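Local structure of DNA polymerase III, beta subunit (Thermotoga maritima, 1VPK) at residues G136-V141 / T224-Y229. The protein probably tethers DNA polymerases and other proteins to DNA and makes them processive, as a ring-shaped head-to-tail homodimer that encircles the duplex. Residues are numbered along the deposited sequence; the frame is centred on the assembly and turned at random.
Sequences GITFEV and TITVRY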
# COMPACT_ATOMS: atom_id res chain seq x y z
N GLY A 136 -21.44 -37.45 -7.83
CA GLY A 136 -20.75 -37.90 -6.64
C GLY A 136 -21.47 -37.46 -5.41
O GLY A 136 -22.57 -37.90 -5.16
N ILE A 137 -20.85 -36.61 -4.63
CA ILE A 137 -21.41 -36.08 -3.38
C ILE A 137 -21.72 -34.62 -3.70
O ILE A 137 -20.92 -33.95 -4.34
CB ILE A 137 -20.36 -36.27 -2.26
CG1 ILE A 137 -20.47 -37.68 -1.71
CG2 ILE A 137 -20.44 -35.21 -1.16
CD1 ILE A 137 -19.17 -38.47 -1.80
N THR A 138 -22.91 -34.16 -3.34
CA THR A 138 -23.31 -32.79 -3.60
C THR A 138 -24.06 -32.14 -2.43
O THR A 138 -24.74 -32.82 -1.63
CB THR A 138 -24.11 -32.67 -4.95
OG1 THR A 138 -24.32 -31.29 -5.26
CG2 THR A 138 -25.42 -33.34 -4.88
N PHE A 139 -23.87 -30.82 -2.29
CA PHE A 139 -24.61 -30.03 -1.31
C PHE A 139 -24.72 -28.58 -1.72
O PHE A 139 -23.92 -28.08 -2.51
CB PHE A 139 -24.00 -30.17 0.10
CG PHE A 139 -22.58 -29.71 0.18
CD1 PHE A 139 -21.54 -30.58 -0.12
CD2 PHE A 139 -22.28 -28.39 0.55
CE1 PHE A 139 -20.22 -30.15 -0.07
CE2 PHE A 139 -20.94 -27.95 0.60
CZ PHE A 139 -19.92 -28.83 0.29
N GLU A 140 -25.74 -27.91 -1.24
CA GLU A 140 -25.84 -26.47 -1.38
C GLU A 140 -25.34 -25.80 -0.10
O GLU A 140 -25.52 -26.35 0.98
CB GLU A 140 -27.30 -26.06 -1.64
CG GLU A 140 -27.69 -26.16 -3.12
CD GLU A 140 -28.91 -25.32 -3.49
OE1 GLU A 140 -29.87 -25.21 -2.68
OE2 GLU A 140 -28.91 -24.78 -4.61
N VAL A 141 -24.69 -24.64 -0.22
CA VAL A 141 -24.38 -23.85 0.98
C VAL A 141 -24.64 -22.36 0.78
O VAL A 141 -24.49 -21.83 -0.33
CB VAL A 141 -22.92 -24.16 1.53
CG1 VAL A 141 -21.91 -23.92 0.53
CG2 VAL A 141 -22.63 -23.37 2.83
N THR A 224 -27.21 -18.86 -2.43
CA THR A 224 -26.52 -20.12 -2.16
C THR A 224 -25.72 -20.56 -3.37
O THR A 224 -25.96 -20.09 -4.47
CB THR A 224 -27.51 -21.23 -1.87
OG1 THR A 224 -28.37 -21.41 -2.99
CG2 THR A 224 -28.35 -20.89 -0.70
N ILE A 225 -24.76 -21.45 -3.15
CA ILE A 225 -23.95 -22.03 -4.23
C ILE A 225 -23.93 -23.57 -4.09
O ILE A 225 -24.18 -24.11 -3.00
CB ILE A 225 -22.49 -21.53 -4.23
CG1 ILE A 225 -21.77 -21.85 -2.93
CG2 ILE A 225 -22.42 -20.05 -4.53
CD1 ILE A 225 -21.11 -23.23 -2.93
N THR A 226 -23.62 -24.26 -5.18
CA THR A 226 -23.58 -25.73 -5.18
C THR A 226 -22.17 -26.25 -5.29
O THR A 226 -21.38 -25.76 -6.08
CB THR A 226 -24.38 -26.31 -6.38
OG1 THR A 226 -25.73 -25.85 -6.31
CG2 THR A 226 -24.36 -27.83 -6.34
N VAL A 227 -21.88 -27.31 -4.52
CA VAL A 227 -20.58 -27.98 -4.52
C VAL A 227 -20.81 -29.42 -4.85
O VAL A 227 -21.69 -30.02 -4.28
CB VAL A 227 -19.94 -27.91 -3.14
CG1 VAL A 227 -18.64 -28.75 -3.08
CG2 VAL A 227 -19.70 -26.42 -2.73
N ARG A 228 -20.03 -29.98 -5.74
CA ARG A 228 -20.08 -31.42 -6.08
C ARG A 228 -18.68 -32.01 -6.15
O ARG A 228 -17.76 -31.42 -6.74
CB ARG A 228 -20.78 -31.66 -7.42
CG ARG A 228 -21.10 -33.16 -7.70
CD ARG A 228 -22.00 -33.33 -8.94
NE ARG A 228 -21.39 -32.75 -10.13
CZ ARG A 228 -21.66 -31.54 -10.63
NH1 ARG A 228 -22.53 -30.72 -10.04
NH2 ARG A 228 -21.01 -31.11 -11.72
N TYR A 229 -18.53 -33.18 -5.55
CA TYR A 229 -17.26 -33.85 -5.49
C TYR A 229 -17.41 -35.23 -6.08
O TYR A 229 -18.30 -35.99 -5.66
CB TYR A 229 -16.82 -33.93 -4.03
CG TYR A 229 -15.61 -34.81 -3.74
CD1 TYR A 229 -14.42 -34.59 -4.35
CD2 TYR A 229 -15.68 -35.86 -2.80
CE1 TYR A 229 -13.30 -35.39 -4.10
CE2 TYR A 229 -14.54 -36.66 -2.52
CZ TYR A 229 -13.35 -36.40 -3.18
OH TYR A 229 -12.20 -37.14 -2.97
O HOH W 1 -24.88 -31.10 -7.96
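Phe139 and Val227 lie side by side as a hydrogen-bonded pair in the antiparallel sheet of a beta sliding clamp, where strand 224-229 joins strand 137-142, an outermost strand of its sheet within the chain. Val227 N reaches Phe139 O at 3.0 Å, and equivalent paired bonds link Ile137 with Tyr229 and Val141 with Ile225. With chi1 at 60°, Phe139 CG sits between its own N and carbonyl carbon, which lays the ring beside Val227; Val227 CB stands over one ring face, a CH-pi contact 3.9 Å from the centroid. Phe139 also touches Ile195 and Asn197. A serine in its place would probably leave Val227 without its aromatic cover and open a gap beside Ile195. On the same face of the sheet, Val141 CG1 meets Ile225 CD1 at 3.6 Å, and both residues pack on Leu146 of helix 143-153. On the opposite face, with Thr138, Arg228 CB lies 3.8 Å from Ile137 O and CG closes to 3.5 Å; the chain then turns about the CG-CD bond (chi3 58°), CD passing 4.3 Å from Gly136 N. NE makes a weak hydrogen bond to Glu134 O, NH2 bonds Ala133 O, and NH1 donates to a water in the guanidinium plane, 2.8 Å from Thr138 OG1.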